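PDB 3OXN: putative transcriptional regulator, LysR family from Vibrio parahaemolyticus, which probably acts as a DNA-binding transcription factor of the LysR family, of which this chain is the substrate-binding (effector) domain without the DNA-binding part. Local coordinates for residues 78-83 with 195-200; 88-93 with 188-193. One frame throughout, in Å; residues are numbered along the deposited sequence.

Contact 1: residues 78-83 with 195-200; sequences GPVEPL and SMIWHA
I197 meets the loop 78-83 with both of its branches, and L83 takes the larger share of that contact. The CG2 methyl of I197 is anti to the backbone N (CG1, at chi1 -38°, lies beside it) and rests 3.9 Å from CB of L83, with L83 CD1 almost as near at 4.0 Å. The two side chains cross at about a right angle, and one methyl of the isoleucine touches the leucine at its root and at one of its branch ends. The other branch of I197 runs toward V80, where CD1 lies 4.3 Å from V80 CG1, a looser touch. L64 of helix 60-65 packs on both I197 and L83 and joins them in one apolar patch. The CB of W198 points away from the loop, and the residue takes part through its backbone: its carbonyl O lies 3.8 Å from L83 CD2. The indole makes a cation-pi contact with R212. At H199 the same CD2 methyl of L83 comes within 3.9 Å of the histidine CA, and it is 4.2 Å from CD2 of the imidazole, approaching the ring obliquely. The polar end of H199 is engaged elsewhere, ND1 being hydrogen-bonded to the backbone N of R201. A200 borders the P82 backbone loosely, just after the cis peptide bond that precedes P82. Here the loop leading out of strand 71-74 enters strand 83-89, outermost within this chain and antiparallel to strand 194-199, in one five-stranded mixed sheet of the two-lobed periplasmic-binding-protein fold found in LysR effector domains.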
ATOM      1  N   GLY A  78      10.077 -15.625 -10.467  1.00 44.21           N
ATOM      2  CA  GLY A  78      10.963 -16.523 -11.195  1.00 45.78           C
ATOM      3  C   GLY A  78      12.441 -16.220 -11.001  1.00 47.20           C
ATOM      4  O   GLY A  78      12.798 -15.278 -10.297  1.00 47.94           O
ATOM      5  N   PRO A  79      13.312 -17.020 -11.631  1.00 49.54           N
ATOM      6  CA  PRO A  79      14.768 -16.831 -11.588  1.00 48.86           C
ATOM      7  C   PRO A  79      15.161 -15.410 -11.979  1.00 48.87           C
ATOM      8  O   PRO A  79      14.630 -14.872 -12.946  1.00 44.61           O
ATOM      9  CB  PRO A  79      15.280 -17.817 -12.639  1.00 50.77           C
ATOM     10  CG  PRO A  79      14.224 -18.855 -12.735  1.00 52.02           C
ATOM     11  CD  PRO A  79      12.924 -18.164 -12.473  1.00 53.73           C
ATOM     12  N   VAL A  80      16.105 -14.825 -11.250  1.00 50.82           N
ATOM     13  CA  VAL A  80      16.406 -13.403 -11.401  1.00 47.73           C
ATOM     14  C   VAL A  80      17.773 -13.093 -12.018  1.00 46.31           C
ATOM     15  O   VAL A  80      18.133 -11.924 -12.146  1.00 41.49           O
ATOM     16  CB  VAL A  80      16.299 -12.671 -10.043  1.00 47.58           C
ATOM     17  CG1 VAL A  80      14.939 -12.926  -9.409  1.00 46.22           C
ATOM     18  CG2 VAL A  80      17.420 -13.109  -9.102  1.00 41.80           C
ATOM     19  N   GLU A  81      18.531 -14.127 -12.390  1.00 48.23           N
ATOM     20  CA  GLU A  81      19.848 -13.934 -13.011  1.00 46.13           C
ATOM     21  C   GLU A  81      19.745 -13.083 -14.276  1.00 47.79           C
ATOM     22  O   GLU A  81      18.870 -13.321 -15.123  1.00 43.10           O
ATOM     23  CB  GLU A  81      20.489 -15.278 -13.353  1.00 45.56           C
ATOM     24  CG  GLU A  81      20.699 -16.184 -12.150  1.00 54.84           C
ATOM     25  CD  GLU A  81      19.398 -16.765 -11.633  1.00 55.97           C
ATOM     26  OE1 GLU A  81      19.175 -16.705 -10.399  1.00 51.80           O
ATOM     27  OE2 GLU A  81      18.601 -17.269 -12.469  1.00 56.25           O
ATOM     28  N   PRO A  82      20.666 -12.112 -14.436  1.00 48.00           N
ATOM     29  CA  PRO A  82      21.836 -11.819 -13.598  1.00 45.47           C
ATOM     30  C   PRO A  82      21.607 -10.784 -12.482  1.00 46.37           C
ATOM     31  O   PRO A  82      22.464  -9.914 -12.250  1.00 42.99           O
ATOM     32  CB  PRO A  82      22.795 -11.219 -14.620  1.00 43.79           C
ATOM     33  CG  PRO A  82      21.878 -10.355 -15.403  1.00 43.58           C
ATOM     34  CD  PRO A  82      20.716 -11.310 -15.675  1.00 46.99           C
ATOM     35  N   LEU A  83      20.469 -10.869 -11.802  1.00 45.89           N
ATOM     36  CA  LEU A  83      20.230 -10.017 -10.638  1.00 42.06           C
ATOM     37  C   LEU A  83      20.650 -10.731  -9.368  1.00 34.50           C
ATOM     38  O   LEU A  83      20.320 -11.890  -9.155  1.00 39.09           O
ATOM     39  CB  LEU A  83      18.762  -9.600 -10.542  1.00 40.28           C
ATOM     40  CG  LEU A  83      18.287  -8.586 -11.574  1.00 35.18           C
ATOM     41  CD1 LEU A  83      16.889  -8.126 -11.235  1.00 32.58           C
ATOM     42  CD2 LEU A  83      19.231  -7.421 -11.576  1.00 37.23           C
ATOM     43  N   SER A 195      12.764 -12.394  -0.359  1.00 33.75           N
ATOM     44  CA  SER A 195      14.172 -12.146  -0.668  1.00 33.15           C
ATOM     45  C   SER A 195      14.500 -10.680  -0.954  1.00 27.77           C
ATOM     46  O   SER A 195      13.621  -9.847  -1.102  1.00 24.78           O
ATOM     47  CB  SER A 195      14.638 -13.028  -1.840  1.00 31.13           C
ATOM     48  OG  SER A 195      13.550 -13.569  -2.553  1.00 30.68           O
HETATM   49  N   MSE A 196      15.793 -10.375  -0.976  1.00 31.98           N
HETATM   50  CA  MSE A 196      16.273  -9.098  -1.457  1.00 29.61           C
HETATM   51  C   MSE A 196      16.737  -9.336  -2.867  1.00 29.03           C
HETATM   52  O   MSE A 196      17.244 -10.413  -3.173  1.00 29.04           O
HETATM   53  CB  MSE A 196      17.450  -8.629  -0.635  1.00 29.38           C
HETATM   54  CG  MSE A 196      17.107  -8.168   0.754  1.00 32.88           C
HETATM   55 SE   MSE A 196      18.764  -7.641   1.684  1.00 47.09          SE
HETATM   56  CE  MSE A 196      19.768  -9.311   1.523  1.00 35.41           C
ATOM     57  N   ILE A 197      16.557  -8.346  -3.727  1.00 26.20           N
ATOM     58  CA  ILE A 197      17.060  -8.449  -5.082  1.00 28.85           C
ATOM     59  C   ILE A 197      17.781  -7.170  -5.434  1.00 27.26           C
ATOM     60  O   ILE A 197      17.305  -6.087  -5.116  1.00 28.21           O
ATOM     61  CB  ILE A 197      15.926  -8.699  -6.095  1.00 31.59           C
ATOM     62  CG1 ILE A 197      14.864  -9.642  -5.507  1.00 29.60           C
ATOM     63  CG2 ILE A 197      16.487  -9.233  -7.417  1.00 31.17           C
ATOM     64  CD1 ILE A 197      15.245 -11.091  -5.519  1.00 28.19           C
ATOM     65  N   TRP A 198      18.931  -7.287  -6.087  1.00 28.37           N
ATOM     66  CA  TRP A 198      19.658  -6.103  -6.517  1.00 31.08           C
ATOM     67  C   TRP A 198      20.495  -6.331  -7.772  1.00 32.99           C
ATOM     68  O   TRP A 198      20.799  -7.463  -8.141  1.00 29.29           O
ATOM     69  CB  TRP A 198      20.530  -5.542  -5.381  1.00 32.76           C
ATOM     70  CG  TRP A 198      21.627  -6.458  -4.951  1.00 32.67           C
ATOM     71  CD1 TRP A 198      22.910  -6.437  -5.378  1.00 32.83           C
ATOM     72  CD2 TRP A 198      21.532  -7.539  -4.014  1.00 32.73           C
ATOM     73  NE1 TRP A 198      23.627  -7.429  -4.767  1.00 36.26           N
ATOM     74  CE2 TRP A 198      22.798  -8.123  -3.920  1.00 33.92           C
ATOM     75  CE3 TRP A 198      20.491  -8.065  -3.233  1.00 33.44           C
ATOM     76  CZ2 TRP A 198      23.067  -9.211  -3.091  1.00 36.30           C
ATOM     77  CZ3 TRP A 198      20.755  -9.148  -2.407  1.00 34.62           C
ATOM     78  CH2 TRP A 198      22.031  -9.707  -2.344  1.00 36.11           C
ATOM     79  N   HIS A 199      20.866  -5.225  -8.410  1.00 35.38           N
ATOM     80  CA  HIS A 199      21.718  -5.242  -9.591  1.00 39.37           C
ATOM     81  C   HIS A 199      23.180  -5.529  -9.213  1.00 39.58           C
ATOM     82  O   HIS A 199      23.655  -5.084  -8.173  1.00 39.52           O
ATOM     83  CB  HIS A 199      21.613  -3.887 -10.302  1.00 38.84           C
ATOM     84  CG  HIS A 199      21.992  -3.914 -11.754  1.00 41.74           C
ATOM     85  ND1 HIS A 199      23.300  -3.819 -12.187  1.00 44.39           N
ATOM     86  CD2 HIS A 199      21.234  -3.976 -12.873  1.00 42.09           C
ATOM     87  CE1 HIS A 199      23.329  -3.839 -13.508  1.00 43.00           C
ATOM     88  NE2 HIS A 199      22.089  -3.931 -13.951  1.00 43.01           N
ATOM     89  N   ALA A 200      23.887  -6.276 -10.057  1.00 40.51           N
ATOM     90  CA  ALA A 200      25.319  -6.467  -9.884  1.00 40.66           C
ATOM     91  C   ALA A 200      25.975  -5.119  -9.589  1.00 42.43           C
ATOM     92  O   ALA A 200      26.897  -5.019  -8.773  1.00 42.28           O
ATOM     93  CB  ALA A 200      25.913  -7.078 -11.127  1.00 39.79           C
TER

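Contact 2: residues 88-93 with 188-193; sequences LGRVGV and QFTPFD
R90 and V91 lie against P191, F192 and D193 where two chain segments pass side by side between the lobes of the periplasmic-binding-protein fold, the paired crossovers that form its hinge. They run roughly antiparallel, their directions 148° apart. Where the pairing runs into strands 83-89 and 194-199, L88 and G89 both face Y194 in a classic beta bulge. Apolar packing dominates the buried side. V91 adjoins the F192 ring, though the very close approach of its CB is doubtful, and V93 CG2 reaches the edge of that ring. V93 CB also touches F189 CE2 at 4.0 Å, while V127 and L130 of helix 125-134 pack on F192. A carbonyl oxygen over an aromatic face is a separate kind of contact: V91 O stands 3.6 Å above the plane of the F192 ring, over its centre. Charged groups gather on the more exposed side. R90 NE faces D193 OD1 across a long salt bridge of 3.8 Å, with the carboxylate oxygen at the guanidinium edge and the two planes 61° apart. R90 CG lies 3.4 Å from P191 CB; the chain is bent at chi2 (127°), and P191 O stands 3.7 Å above the guanidinium plane, over its centre.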
ATOM      1  N   LEU A  88      15.531 -14.082   2.344  1.00 33.01           N
ATOM      2  CA  LEU A  88      15.467 -13.384   3.624  1.00 32.82           C
ATOM      3  C   LEU A  88      14.835 -14.276   4.678  1.00 31.22           C
ATOM      4  O   LEU A  88      15.327 -14.360   5.802  1.00 31.09           O
ATOM      5  CB  LEU A  88      14.642 -12.103   3.495  1.00 30.81           C
ATOM      6  CG  LEU A  88      15.299 -10.891   2.858  1.00 29.17           C
ATOM      7  CD1 LEU A  88      14.281  -9.799   2.812  1.00 33.67           C
ATOM      8  CD2 LEU A  88      16.497 -10.427   3.661  1.00 31.61           C
ATOM      9  N   GLY A  89      13.744 -14.936   4.284  1.00 29.84           N
ATOM     10  CA  GLY A  89      12.944 -15.745   5.178  1.00 31.77           C
ATOM     11  C   GLY A  89      11.651 -16.275   4.587  1.00 29.91           C
ATOM     12  O   GLY A  89      11.349 -16.079   3.429  1.00 32.83           O
ATOM     13  N   ARG A  90      10.849 -16.918   5.418  1.00 35.32           N
ATOM     14  CA  ARG A  90       9.819 -17.814   4.924  1.00 36.82           C
ATOM     15  C   ARG A  90       8.416 -17.333   5.226  1.00 36.60           C
ATOM     16  O   ARG A  90       7.820 -17.755   6.208  1.00 44.71           O
ATOM     17  CB  ARG A  90      10.026 -19.199   5.552  1.00 38.43           C
ATOM     18  CG  ARG A  90       9.802 -20.351   4.601  1.00 41.03           C
ATOM     19  CD  ARG A  90      10.998 -21.280   4.593  1.00 42.13           C
ATOM     20  NE  ARG A  90      10.928 -22.217   3.479  1.00 46.37           N
ATOM     21  CZ  ARG A  90      10.248 -23.361   3.518  1.00 52.85           C
ATOM     22  NH1 ARG A  90       9.591 -23.704   4.628  1.00 45.88           N
ATOM     23  NH2 ARG A  90      10.228 -24.159   2.452  1.00 52.46           N
ATOM     24  N   VAL A  91       7.870 -16.483   4.369  1.00 38.11           N
ATOM     25  CA  VAL A  91       6.492 -16.029   4.544  1.00 38.05           C
ATOM     26  C   VAL A  91       5.477 -17.160   4.420  1.00 36.62           C
ATOM     27  O   VAL A  91       5.520 -17.948   3.471  1.00 36.23           O
ATOM     28  CB  VAL A  91       6.110 -14.977   3.511  1.00 33.94           C
ATOM     29  CG1 VAL A  91       4.921 -14.171   4.012  1.00 32.07           C
ATOM     30  CG2 VAL A  91       7.290 -14.076   3.220  1.00 34.69           C
ATOM     31  N   GLY A  92       4.564 -17.229   5.383  1.00 36.04           N
ATOM     32  CA  GLY A  92       3.447 -18.154   5.311  1.00 35.94           C
ATOM     33  C   GLY A  92       2.142 -17.381   5.264  1.00 32.36           C
ATOM     34  O   GLY A  92       2.130 -16.177   5.531  1.00 29.59           O
ATOM     35  N   VAL A  93       1.047 -18.068   4.935  1.00 32.23           N
ATOM     36  CA  VAL A  93      -0.259 -17.408   4.794  1.00 33.91           C
ATOM     37  C   VAL A  93      -1.254 -17.741   5.919  1.00 34.48           C
ATOM     38  O   VAL A  93      -1.308 -18.872   6.394  1.00 38.58           O
ATOM     39  CB  VAL A  93      -0.878 -17.650   3.390  1.00 31.20           C
ATOM     40  CG1 VAL A  93      -2.384 -17.717   3.462  1.00 30.10           C
ATOM     41  CG2 VAL A  93      -0.455 -16.551   2.457  1.00 31.55           C
ATOM     42  N   GLN A 188      -2.983 -27.889   3.630  1.00 44.74           N
ATOM     43  CA  GLN A 188      -1.539 -27.944   3.637  1.00 46.14           C
ATOM     44  C   GLN A 188      -1.062 -26.916   2.648  1.00 45.61           C
ATOM     45  O   GLN A 188      -1.440 -26.951   1.476  1.00 47.69           O
ATOM     46  CB  GLN A 188      -1.032 -29.330   3.228  1.00 56.16           C
ATOM     47  CG  GLN A 188       0.446 -29.564   3.564  1.00 60.52           C
ATOM     48  CD  GLN A 188       1.173 -30.395   2.510  1.00 65.76           C
ATOM     49  OE1 GLN A 188       0.585 -31.283   1.883  1.00 63.07           O
ATOM     50  NE2 GLN A 188       2.462 -30.102   2.308  1.00 68.06           N
ATOM     51  N   PHE A 189      -0.253 -25.987   3.136  1.00 43.04           N
ATOM     52  CA  PHE A 189       0.314 -24.934   2.308  1.00 41.74           C
ATOM     53  C   PHE A 189       1.704 -24.657   2.843  1.00 44.47           C
ATOM     54  O   PHE A 189       1.882 -24.389   4.033  1.00 46.28           O
ATOM     55  CB  PHE A 189      -0.545 -23.667   2.367  1.00 43.10           C
ATOM     56  CG  PHE A 189      -0.038 -22.549   1.503  1.00 39.01           C
ATOM     57  CD1 PHE A 189      -0.256 -22.560   0.134  1.00 34.07           C
ATOM     58  CD2 PHE A 189       0.653 -21.484   2.063  1.00 39.52           C
ATOM     59  CE1 PHE A 189       0.220 -21.550  -0.663  1.00 33.00           C
ATOM     60  CE2 PHE A 189       1.131 -20.457   1.273  1.00 38.61           C
ATOM     61  CZ  PHE A 189       0.911 -20.492  -0.101  1.00 35.90           C
ATOM     62  N   THR A 190       2.689 -24.731   1.959  1.00 45.11           N
ATOM     63  CA  THR A 190       4.082 -24.689   2.371  1.00 44.91           C
ATOM     64  C   THR A 190       4.676 -23.295   2.153  1.00 43.41           C
ATOM     65  O   THR A 190       4.784 -22.826   1.023  1.00 45.79           O
ATOM     66  CB  THR A 190       4.901 -25.775   1.626  1.00 45.42           C
ATOM     67  OG1 THR A 190       4.170 -27.017   1.628  1.00 47.52           O
ATOM     68  CG2 THR A 190       6.254 -25.977   2.295  1.00 47.09           C
ATOM     69  N   PRO A 191       5.052 -22.623   3.249  1.00 44.33           N
ATOM     70  CA  PRO A 191       5.651 -21.285   3.186  1.00 45.85           C
ATOM     71  C   PRO A 191       6.532 -21.056   1.948  1.00 44.43           C
ATOM     72  O   PRO A 191       7.396 -21.884   1.624  1.00 44.72           O
ATOM     73  CB  PRO A 191       6.503 -21.235   4.464  1.00 42.33           C
ATOM     74  CG  PRO A 191       5.718 -22.050   5.436  1.00 43.69           C
ATOM     75  CD  PRO A 191       5.001 -23.135   4.631  1.00 42.47           C
ATOM     76  N   PHE A 192       6.280 -19.941   1.262  1.00 39.27           N
ATOM     77  CA  PHE A 192       7.153 -19.462   0.203  1.00 35.12           C
ATOM     78  C   PHE A 192       8.222 -18.649   0.874  1.00 34.28           C
ATOM     79  O   PHE A 192       8.133 -18.405   2.075  1.00 34.49           O
ATOM     80  CB  PHE A 192       6.387 -18.606  -0.817  1.00 34.31           C
ATOM     81  CG  PHE A 192       5.569 -17.470  -0.221  1.00 30.50           C
ATOM     82  CD1 PHE A 192       6.122 -16.211  -0.038  1.00 33.57           C
ATOM     83  CD2 PHE A 192       4.229 -17.639   0.078  1.00 31.67           C
ATOM     84  CE1 PHE A 192       5.354 -15.141   0.474  1.00 32.58           C
ATOM     85  CE2 PHE A 192       3.460 -16.575   0.592  1.00 32.79           C
ATOM     86  CZ  PHE A 192       4.026 -15.329   0.790  1.00 28.81           C
ATOM     87  N   ASP A 193       9.239 -18.225   0.137  1.00 30.75           N
ATOM     88  CA  ASP A 193      10.184 -17.319   0.772  1.00 33.81           C
ATOM     89  C   ASP A 193      10.392 -15.993   0.072  1.00 35.36           C
ATOM     90  O   ASP A 193      10.356 -15.902  -1.163  1.00 36.27           O
ATOM     91  CB  ASP A 193      11.514 -17.991   1.167  1.00 39.96           C
ATOM     92  CG  ASP A 193      11.914 -19.117   0.235  1.00 45.04           C
ATOM     93  OD1 ASP A 193      12.476 -20.123   0.745  1.00 44.09           O
ATOM     94  OD2 ASP A 193      11.663 -18.992  -0.991  1.00 43.24           O
TER

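Both contacts lie along the antiparallel neighbours 83-89 and 194-199 or the segments leading into and out of them, and M196 and L88 pack together where they meet. Contact 1 sits at the outer end of that strand pair, about 17 Å from the centre of the chain to its own centre; contact 2, at about 10 Å, continues from the other end into the connection between the lobes. Each is partly buried, and in sequence contact 2 is nested inside the loop closed by contact 1. Their chemistry differs accordingly: 78-83 with 195-200 relies on aliphatic branches joined by a helix, whereas 88-93 with 188-193 buries twice the surface and combines aromatic packing with a charged pair.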